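Moesin/ezrin/radixin homolog 2 (Drosophila melanogaster, PDB 7EDR) is the fly Merlin, a FERM-domain protein of the ezrin-radixin-moesin family that probably links membrane proteins to the cortical cytoskeleton and to growth-control signalling. Local coordinates at residues V7-F12 against Q27-L32; S14-K19 against C34-L39; S42-L47 against E99-L104. One frame throughout, in Å; residues are numbered along the deposited sequence.

All three contacts belong to or border the ubiquitin-like N-terminal lobe of the FERM domain. Contacts 1 and 2, with centres about 6 Å apart, lay neighbouring strands 5-10 and 15-20 against successive turns of helix 26-37, and a backbone bond from Leu16 N to Val9 O (2.7 Å) joins the two strands between them. Contact 3, its centre about 12 Å from each of the others, turns the same lobe toward helix 99-114 of the central lobe. Leu39, just after the helix of contact 2, bridges to it: Leu39 CD2 lies 3.6 Å from Phe45 CD1. From contact 1, Leu29 CD1 reaches Leu47 CD1 at 3.9 Å.

Contact 1 (V7-F12 against Q27-L32); sequences VRVSTF and QDLFDL
Leu29 meets Val7 and Val9 through methyl groups alone, and this one leucine carries the whole apolar contact from the helix side. Leu29 CD2 meets Val9 CG2 end to end at 3.7 Å, the side chains reaching toward each other. Leu29 CD1 lies 4.0 Å from Val7 CG1, and here the side chains run at a slant; Leu29 CD2 is almost as near to that same methyl, at 4.1 Å. The valines share a rotamer but offer different branches: Val7 uses the methyl anti to its backbone N (chi1 173°), Val9 the one anti to its carbonyl carbon. Two residues apart on a strand, both point their side chains to the helix, and beta-branched valine suits such a position because its bulk stays close to the backbone. The longer leucine spans the gap from the helix and also touches Leu20, Leu59 and Phe81.

Polar bonding stays within each segment or goes to neighbours. Within the helix, one turn apart, Gln27 NE2 donates to Asp31 OD1 at 2.8 Å; the acceptor lies in the amide plane, whereas the nitrogen stands above the carboxylate plane, 38° out of it, while Gln27 OE1 is hydrogen-bonded to a polar side chain of another protein chain. On the far side of the strand, Arg8 forms a salt bridge with Glu15, which also bonds to Ser10.

With only methyl groups facing one another, at this point the helix packs on strand 5-10 through dispersion and the exclusion of water, and no buried polar group has to be satisfied between them.

Contact 2 (S14-K19 against C34-L39); sequences SELEFK and CRTIGL
Leu16 and Phe18 both set CG anti to the carbonyl carbon, chi1 -50° and -42°, which carries their side chains from strand 15-20 toward the last turn of helix 26-37. Across from them, Ile37 places CG1 between its backbone N and carbonyl carbon (chi1 65°), leaving CG2 as the branch turned to the strand. Leu16 CD1 then meets Ile37 CG2 at 3.9 Å, the two side chains crossing at about a right angle. The other leucine methyl, Leu16 CD2, is 4.3 Å from Thr36 CG2, a looser touch.

Phe18 approaches differently. Its ring and the threonine side chain slide past each other in opposite directions, and Thr36 OG1 comes to the ring's edge, near its plane, 3.7 Å from Phe18 CE1. This is van der Waals contact; the hydroxyl has its hydrogen bond with Leu32 O one turn back in the helix. Threonine suits the spot because it can satisfy its oxygen within the helix while giving a methyl to the strand. The leucine and isoleucine suit the less solvent-exposed part of the interface, where Ile37 also packs on Phe83 and Leu104, and the broad ring of Phe18 reaches on to Leu32 and Val33.

Directly after these residues the helix stops at Gly38, whose positive phi completes a Schellman motif, with Leu39 N bonded to Cys34 O at 3.0 Å. Hairpin 5-10/15-20 followed by helix 26-37 packed across the sheet is the opening unit of the ubiquitin-like beta-grasp fold of the FERM N-terminal lobe.

Contact 3 (S42-L47 against E99-L104); sequences SWYFGL and EITQHL
Thr101 CG2 touches two aromatic rings at once. This methyl, Thr101 CG2, lies 4.0 Å from Phe45 CE1, at the edge of that ring and near its plane, and 4.2 Å from Tyr44 CD2, where the two side chains cross at about a right angle. One turn along the helix, Leu104 approaches other atoms of the phenylalanine ring obliquely: its CB is 4.1 Å from Phe45 CE2, and its CD1 comes equally close to that same carbon. The threonine methyl faces the rings because it stands anti to the backbone N (chi1 -45° for OG1), while the hydroxyl bonds to Glu41, a split use of methyl and oxygen that suits a buried site. The flat rings and apolar Leu104 suit this buried junction, their touching carbons needing no polar partner.

The pairing joins two lobes of the cloverleaf-like FERM domain, strand 45-50 of the ubiquitin-like one and helix 99-114 of the central one.

Behind the first shell, Phe45 meets Phe83 with nearly parallel ring planes, and Phe105 sets its ring edge-to-face with Tyr44. Trp43 CD1 lies over the centre of one face of the tyrosine ring, 3.6 Å above its plane. Leu39 packs on both Phe45 and Thr101.

Contact 1 (V7-F12 against Q27-L32)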
loop_
_atom_site.group_PDB
_atom_site.type_symbol
_atom_site.label_atom_id
_atom_site.label_comp_id
_atom_site.label_asym_id
_atom_site.label_seq_id
_atom_site.Cartn_x
_atom_site.Cartn_y
_atom_site.Cartn_z
ATOM N N VAL C 7 -13.215 37.900 8.355
ATOM C CA VAL C 7 -12.901 37.029 7.228
ATOM C C VAL C 7 -14.184 36.405 6.715
ATOM O O VAL C 7 -15.033 35.976 7.506
ATOM C CB VAL C 7 -11.891 35.931 7.621
ATOM C CG1 VAL C 7 -11.713 34.936 6.480
ATOM C CG2 VAL C 7 -10.551 36.554 8.047
ATOM N N ARG C 8 -14.320 36.356 5.391
ATOM C CA ARG C 8 -15.351 35.560 4.743
ATOM C C ARG C 8 -14.705 34.640 3.707
ATOM O O ARG C 8 -13.925 35.099 2.871
ATOM C CB ARG C 8 -16.409 36.449 4.095
ATOM C CG ARG C 8 -17.389 35.682 3.220
ATOM C CD ARG C 8 -18.591 36.544 2.876
ATOM N NE ARG C 8 -18.151 37.731 2.150
ATOM C CZ ARG C 8 -18.050 37.811 0.826
ATOM N NH1 ARG C 8 -18.367 36.763 0.056
ATOM N NH2 ARG C 8 -17.624 38.952 0.279
ATOM N N VAL C 9 -15.019 33.344 3.777
ATOM C CA VAL C 9 -14.508 32.338 2.850
ATOM C C VAL C 9 -15.697 31.739 2.104
ATOM O O VAL C 9 -16.684 31.349 2.731
ATOM C CB VAL C 9 -13.712 31.235 3.584
ATOM C CG1 VAL C 9 -13.376 30.092 2.639
ATOM C CG2 VAL C 9 -12.426 31.795 4.218
ATOM N N SER C 10 -15.599 31.659 0.771
ATOM C CA SER C 10 -16.635 31.044 -0.062
ATOM C C SER C 10 -16.139 29.716 -0.621
ATOM O O SER C 10 -15.318 29.692 -1.541
ATOM C CB SER C 10 -17.040 31.962 -1.216
ATOM O OG SER C 10 -17.336 33.253 -0.736
ATOM N N THR C 11 -16.648 28.619 -0.085
ATOM C CA THR C 11 -16.534 27.363 -0.809
ATOM C C THR C 11 -17.568 27.353 -1.924
ATOM O O THR C 11 -18.413 28.243 -2.024
ATOM C CB THR C 11 -16.743 26.172 0.123
ATOM O OG1 THR C 11 -18.135 26.061 0.449
ATOM C CG2 THR C 11 -15.953 26.377 1.411
ATOM N N PHE C 12 -17.512 26.338 -2.781
ATOM C CA PHE C 12 -18.580 26.280 -3.769
ATOM C C PHE C 12 -19.924 25.933 -3.152
ATOM O O PHE C 12 -20.939 26.024 -3.852
ATOM C CB PHE C 12 -18.250 25.299 -4.891
ATOM C CG PHE C 12 -17.562 25.957 -6.062
ATOM C CD1 PHE C 12 -18.289 26.448 -7.126
ATOM C CD2 PHE C 12 -16.195 26.108 -6.078
ATOM C CE1 PHE C 12 -17.663 27.073 -8.189
ATOM C CE2 PHE C 12 -15.566 26.722 -7.132
ATOM C CZ PHE C 12 -16.299 27.210 -8.190
ATOM N N GLN C 27 -2.011 29.405 7.537
ATOM C CA GLN C 27 -2.286 28.049 7.989
ATOM C C GLN C 27 -3.460 28.020 8.948
ATOM O O GLN C 27 -4.231 27.047 8.969
ATOM C CB GLN C 27 -1.065 27.436 8.672
ATOM C CG GLN C 27 -1.214 25.921 8.852
ATOM C CD GLN C 27 -1.232 25.198 7.516
ATOM O OE1 GLN C 27 -0.325 25.373 6.693
ATOM N NE2 GLN C 27 -2.277 24.407 7.277
ATOM N N ASP C 28 -3.594 29.074 9.767
ATOM C CA ASP C 28 -4.664 29.140 10.760
ATOM C C ASP C 28 -6.025 29.219 10.085
ATOM O O ASP C 28 -6.952 28.483 10.444
ATOM C CB ASP C 28 -4.465 30.347 11.678
ATOM C CG ASP C 28 -3.235 30.247 12.552
ATOM O OD1 ASP C 28 -2.857 29.122 12.952
ATOM O OD2 ASP C 28 -2.668 31.321 12.867
ATOM N N LEU C 29 -6.165 30.123 9.115
ATOM C CA LEU C 29 -7.408 30.202 8.357
ATOM C C LEU C 29 -7.665 28.887 7.639
ATOM O O LEU C 29 -8.742 28.300 7.769
ATOM C CB LEU C 29 -7.344 31.365 7.362
ATOM C CG LEU C 29 -8.599 32.136 6.942
ATOM C CD1 LEU C 29 -8.372 32.819 5.616
ATOM C CD2 LEU C 29 -9.830 31.275 6.859
ATOM N N PHE C 30 -6.657 28.395 6.909
ATOM C CA PHE C 30 -6.771 27.150 6.155
ATOM C C PHE C 30 -7.235 25.988 7.035
ATOM O O PHE C 30 -8.146 25.245 6.657
ATOM C CB PHE C 30 -5.430 26.834 5.485
ATOM C CG PHE C 30 -5.513 25.774 4.399
ATOM C CD1 PHE C 30 -6.154 26.036 3.190
ATOM C CD2 PHE C 30 -4.934 24.530 4.577
ATOM C CE1 PHE C 30 -6.228 25.071 2.193
ATOM C CE2 PHE C 30 -5.006 23.571 3.580
ATOM C CZ PHE C 30 -5.659 23.852 2.383
ATOM N N ASP C 31 -6.633 25.815 8.218
ATOM C CA ASP C 31 -7.074 24.731 9.102
ATOM C C ASP C 31 -8.491 24.979 9.608
ATOM O O ASP C 31 -9.302 24.051 9.719
ATOM C CB ASP C 31 -6.118 24.569 10.289
ATOM C CG ASP C 31 -4.715 24.133 9.873
ATOM O OD1 ASP C 31 -4.543 23.599 8.755
ATOM O OD2 ASP C 31 -3.776 24.307 10.678
ATOM N N LEU C 32 -8.804 26.234 9.916
ATOM C CA LEU C 32 -10.146 26.580 10.360
ATOM C C LEU C 32 -11.183 26.187 9.318
ATOM O O LEU C 32 -12.198 25.558 9.638
ATOM C CB LEU C 32 -10.201 28.075 10.653
ATOM C CG LEU C 32 -11.488 28.660 11.207
ATOM C CD1 LEU C 32 -11.917 27.902 12.457
ATOM C CD2 LEU C 32 -11.227 30.123 11.505
#

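Contact 2 (S14-K19 against C34-L39)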
loop_
_atom_site.group_PDB
_atom_site.type_symbol
_atom_site.label_atom_id
_atom_site.label_comp_id
_atom_site.label_asym_id
_atom_site.label_seq_id
_atom_site.Cartn_x
_atom_site.Cartn_y
_atom_site.Cartn_z
ATOM N N SER C 14 -20.940 26.958 0.461
ATOM C CA SER C 14 -21.451 27.926 1.415
ATOM C C SER C 14 -20.451 29.062 1.614
ATOM O O SER C 14 -19.324 29.031 1.111
ATOM C CB SER C 14 -21.779 27.263 2.762
ATOM O OG SER C 14 -20.703 26.476 3.235
ATOM N N GLU C 15 -20.900 30.085 2.347
ATOM C CA GLU C 15 -20.069 31.196 2.799
ATOM C C GLU C 15 -19.776 31.002 4.282
ATOM O O GLU C 15 -20.697 30.849 5.089
ATOM C CB GLU C 15 -20.759 32.540 2.578
ATOM C CG GLU C 15 -21.418 32.715 1.232
ATOM C CD GLU C 15 -20.410 32.885 0.110
ATOM O OE1 GLU C 15 -20.369 32.004 -0.786
ATOM O OE2 GLU C 15 -19.657 33.889 0.136
ATOM N N LEU C 16 -18.506 31.006 4.635
ATOM C CA LEU C 16 -18.082 30.893 6.016
ATOM C C LEU C 16 -17.593 32.258 6.480
ATOM O O LEU C 16 -16.890 32.955 5.738
ATOM C CB LEU C 16 -16.981 29.837 6.153
ATOM C CG LEU C 16 -17.348 28.510 5.483
ATOM C CD1 LEU C 16 -16.180 27.516 5.456
ATOM C CD2 LEU C 16 -18.555 27.900 6.199
ATOM N N GLU C 17 -17.982 32.653 7.691
ATOM C CA GLU C 17 -17.544 33.921 8.265
ATOM C C GLU C 17 -16.870 33.654 9.604
ATOM O O GLU C 17 -17.461 33.032 10.494
ATOM C CB GLU C 17 -18.709 34.904 8.413
ATOM C CG GLU C 17 -19.377 35.270 7.078
ATOM C CD GLU C 17 -20.228 36.538 7.153
ATOM O OE1 GLU C 17 -19.660 37.617 7.449
ATOM O OE2 GLU C 17 -21.457 36.459 6.909
ATOM N N PHE C 18 -15.623 34.106 9.726
ATOM C CA PHE C 18 -14.818 33.961 10.928
ATOM C C PHE C 18 -14.290 35.330 11.337
ATOM O O PHE C 18 -14.192 36.255 10.527
ATOM C CB PHE C 18 -13.598 33.029 10.734
ATOM C CG PHE C 18 -13.888 31.790 9.956
ATOM C CD1 PHE C 18 -14.405 30.662 10.586
ATOM C CD2 PHE C 18 -13.631 31.738 8.593
ATOM C CE1 PHE C 18 -14.655 29.485 9.868
ATOM C CE2 PHE C 18 -13.894 30.582 7.865
ATOM C CZ PHE C 18 -14.407 29.447 8.509
ATOM N N LYS C 19 -13.928 35.434 12.609
ATOM C CA LYS C 19 -13.079 36.504 13.100
ATOM C C LYS C 19 -11.777 35.872 13.556
ATOM O O LYS C 19 -11.787 34.904 14.321
ATOM C CB LYS C 19 -13.746 37.274 14.243
ATOM C CG LYS C 19 -14.766 38.319 13.784
ATOM C CD LYS C 19 -14.128 39.700 13.634
ATOM C CE LYS C 19 -15.020 40.802 14.216
ATOM N NZ LYS C 19 -14.356 42.147 14.163
ATOM N N CYS C 34 -10.827 23.961 6.827
ATOM C CA CYS C 34 -10.894 22.524 6.575
ATOM C C CYS C 34 -11.632 21.812 7.693
ATOM O O CYS C 34 -12.450 20.924 7.431
ATOM C CB CYS C 34 -9.492 21.932 6.390
ATOM S SG CYS C 34 -8.629 22.504 4.893
ATOM N N ARG C 35 -11.368 22.192 8.944
ATOM C CA ARG C 35 -12.068 21.559 10.057
ATOM C C ARG C 35 -13.569 21.819 9.981
ATOM O O ARG C 35 -14.374 20.907 10.192
ATOM C CB ARG C 35 -11.509 22.056 11.391
ATOM C CG ARG C 35 -10.038 21.793 11.615
ATOM C CD ARG C 35 -9.561 22.385 12.966
ATOM N NE ARG C 35 -9.520 21.320 13.957
ATOM C CZ ARG C 35 -10.285 21.257 15.037
ATOM N NH1 ARG C 35 -11.136 22.233 15.323
ATOM N NH2 ARG C 35 -10.181 20.207 15.834
ATOM N N THR C 36 -13.956 23.061 9.658
ATOM C CA THR C 36 -15.368 23.447 9.624
ATOM C C THR C 36 -16.165 22.581 8.656
ATOM O O THR C 36 -17.295 22.186 8.957
ATOM C CB THR C 36 -15.508 24.924 9.226
ATOM O OG1 THR C 36 -14.813 25.754 10.159
ATOM C CG2 THR C 36 -16.951 25.328 9.202
ATOM N N ILE C 37 -15.596 22.277 7.482
ATOM C CA ILE C 37 -16.330 21.563 6.443
ATOM C C ILE C 37 -16.029 20.067 6.428
ATOM O O ILE C 37 -16.641 19.323 5.644
ATOM C CB ILE C 37 -16.060 22.200 5.069
ATOM C CG1 ILE C 37 -14.586 22.038 4.681
ATOM C CG2 ILE C 37 -16.447 23.678 5.114
ATOM C CD1 ILE C 37 -14.257 22.520 3.258
ATOM N N GLY C 38 -15.137 19.596 7.296
ATOM C CA GLY C 38 -14.832 18.177 7.349
ATOM C C GLY C 38 -13.929 17.685 6.240
ATOM O O GLY C 38 -14.004 16.510 5.861
ATOM N N LEU C 39 -13.079 18.556 5.698
ATOM C CA LEU C 39 -12.212 18.202 4.587
ATOM C C LEU C 39 -10.861 17.764 5.129
ATOM O O LEU C 39 -10.164 18.556 5.771
ATOM C CB LEU C 39 -12.050 19.386 3.638
ATOM C CG LEU C 39 -10.998 19.162 2.540
ATOM C CD1 LEU C 39 -11.533 18.248 1.456
ATOM C CD2 LEU C 39 -10.505 20.477 1.954
#

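Contact 3 (S42-L47 against E99-L104)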
loop_
_atom_site.group_PDB
_atom_site.type_symbol
_atom_site.label_atom_id
_atom_site.label_comp_id
_atom_site.label_asym_id
_atom_site.label_seq_id
_atom_site.Cartn_x
_atom_site.Cartn_y
_atom_site.Cartn_z
ATOM N N SER C 42 -6.804 17.947 2.123
ATOM C CA SER C 42 -6.630 19.384 1.980
ATOM C C SER C 42 -5.619 19.755 0.910
ATOM O O SER C 42 -5.517 20.938 0.572
ATOM C CB SER C 42 -6.192 19.994 3.316
ATOM O OG SER C 42 -4.875 19.571 3.680
ATOM N N TRP C 43 -4.860 18.785 0.391
ATOM C CA TRP C 43 -3.733 19.089 -0.484
ATOM C C TRP C 43 -4.159 19.659 -1.839
ATOM O O TRP C 43 -3.367 20.370 -2.476
ATOM C CB TRP C 43 -2.884 17.831 -0.679
ATOM C CG TRP C 43 -3.641 16.540 -0.613
ATOM C CD1 TRP C 43 -4.330 15.941 -1.626
ATOM C CD2 TRP C 43 -3.758 15.674 0.521
ATOM N NE1 TRP C 43 -4.878 14.759 -1.190
ATOM C CE2 TRP C 43 -4.541 14.571 0.124
ATOM C CE3 TRP C 43 -3.264 15.717 1.828
ATOM C CZ2 TRP C 43 -4.853 13.522 0.993
ATOM C CZ3 TRP C 43 -3.584 14.677 2.698
ATOM C CH2 TRP C 43 -4.373 13.596 2.274
ATOM N N TYR C 44 -5.380 19.384 -2.291
ATOM C CA TYR C 44 -5.829 19.934 -3.559
ATOM C C TYR C 44 -6.183 21.418 -3.472
ATOM O O TYR C 44 -6.300 22.077 -4.518
ATOM C CB TYR C 44 -7.051 19.160 -4.071
ATOM C CG TYR C 44 -6.873 17.653 -4.206
ATOM C CD1 TYR C 44 -6.026 17.112 -5.175
ATOM C CD2 TYR C 44 -7.576 16.771 -3.388
ATOM C CE1 TYR C 44 -5.870 15.747 -5.307
ATOM C CE2 TYR C 44 -7.432 15.402 -3.515
ATOM C CZ TYR C 44 -6.572 14.889 -4.479
ATOM O OH TYR C 44 -6.415 13.514 -4.626
ATOM N N PHE C 45 -6.352 21.966 -2.265
ATOM C CA PHE C 45 -7.152 23.173 -2.103
ATOM C C PHE C 45 -6.303 24.358 -1.662
ATOM O O PHE C 45 -5.174 24.206 -1.180
ATOM C CB PHE C 45 -8.303 22.922 -1.118
ATOM C CG PHE C 45 -9.354 21.959 -1.644
ATOM C CD1 PHE C 45 -9.264 20.602 -1.383
ATOM C CD2 PHE C 45 -10.405 22.412 -2.426
ATOM C CE1 PHE C 45 -10.206 19.717 -1.876
ATOM C CE2 PHE C 45 -11.347 21.540 -2.928
ATOM C CZ PHE C 45 -11.251 20.187 -2.648
ATOM N N GLY C 46 -6.862 25.555 -1.849
ATOM C CA GLY C 46 -6.190 26.792 -1.487
ATOM C C GLY C 46 -7.170 27.940 -1.329
ATOM O O GLY C 46 -8.344 27.855 -1.704
ATOM N N LEU C 47 -6.668 29.033 -0.757
ATOM C CA LEU C 47 -7.462 30.234 -0.516
ATOM C C LEU C 47 -7.017 31.301 -1.506
ATOM O O LEU C 47 -5.874 31.773 -1.450
ATOM C CB LEU C 47 -7.314 30.712 0.926
ATOM C CG LEU C 47 -7.971 29.779 1.943
ATOM C CD1 LEU C 47 -7.309 29.888 3.311
ATOM C CD2 LEU C 47 -9.460 30.063 2.045
ATOM N N GLU C 99 -16.431 12.325 0.582
ATOM C CA GLU C 99 -17.537 12.865 -0.197
ATOM C C GLU C 99 -17.473 14.381 -0.284
ATOM O O GLU C 99 -17.793 14.952 -1.334
ATOM C CB GLU C 99 -18.863 12.410 0.386
ATOM C CG GLU C 99 -19.279 11.042 -0.136
ATOM C CD GLU C 99 -20.413 10.415 0.674
ATOM O OE1 GLU C 99 -20.373 9.177 0.883
ATOM O OE2 GLU C 99 -21.333 11.160 1.104
ATOM N N ILE C 100 -17.048 15.056 0.785
ATOM C CA ILE C 100 -16.919 16.505 0.706
ATOM C C ILE C 100 -15.940 16.892 -0.406
ATOM O O ILE C 100 -16.194 17.831 -1.174
ATOM C CB ILE C 100 -16.521 17.094 2.075
ATOM C CG1 ILE C 100 -16.390 18.630 1.991
ATOM C CG2 ILE C 100 -15.234 16.457 2.605
ATOM C CD1 ILE C 100 -17.596 19.320 1.399
ATOM N N THR C 101 -14.828 16.151 -0.533
ATOM C CA THR C 101 -13.870 16.397 -1.611
ATOM C C THR C 101 -14.520 16.213 -2.979
ATOM O O THR C 101 -14.408 17.087 -3.850
ATOM C CB THR C 101 -12.660 15.463 -1.484
ATOM O OG1 THR C 101 -12.201 15.403 -0.118
ATOM C CG2 THR C 101 -11.524 15.951 -2.369
ATOM N N GLN C 102 -15.180 15.062 -3.194
ATOM C CA GLN C 102 -15.851 14.805 -4.472
ATOM C C GLN C 102 -16.871 15.882 -4.772
ATOM O O GLN C 102 -16.954 16.375 -5.895
ATOM C CB GLN C 102 -16.547 13.447 -4.459
ATOM C CG GLN C 102 -15.627 12.331 -4.089
ATOM C CD GLN C 102 -16.349 11.071 -3.660
ATOM O OE1 GLN C 102 -17.571 10.957 -3.809
ATOM N NE2 GLN C 102 -15.588 10.108 -3.125
ATOM N N HIS C 103 -17.641 16.272 -3.766
ATOM C CA HIS C 103 -18.664 17.283 -3.961
ATOM C C HIS C 103 -18.058 18.619 -4.367
ATOM O O HIS C 103 -18.542 19.270 -5.299
ATOM C CB HIS C 103 -19.466 17.426 -2.672
ATOM C CG HIS C 103 -20.613 18.366 -2.791
ATOM N ND1 HIS C 103 -21.692 18.114 -3.613
ATOM C CD2 HIS C 103 -20.841 19.568 -2.214
ATOM C CE1 HIS C 103 -22.539 19.124 -3.530
ATOM N NE2 HIS C 103 -22.047 20.017 -2.687
ATOM N N LEU C 104 -16.998 19.047 -3.672
ATOM C CA LEU C 104 -16.375 20.333 -3.983
ATOM C C LEU C 104 -15.744 20.333 -5.379
ATOM O O LEU C 104 -15.777 21.353 -6.077
ATOM C CB LEU C 104 -15.347 20.687 -2.905
ATOM C CG LEU C 104 -15.884 21.089 -1.522
ATOM C CD1 LEU C 104 -14.758 21.541 -0.615
ATOM C CD2 LEU C 104 -16.911 22.197 -1.627
#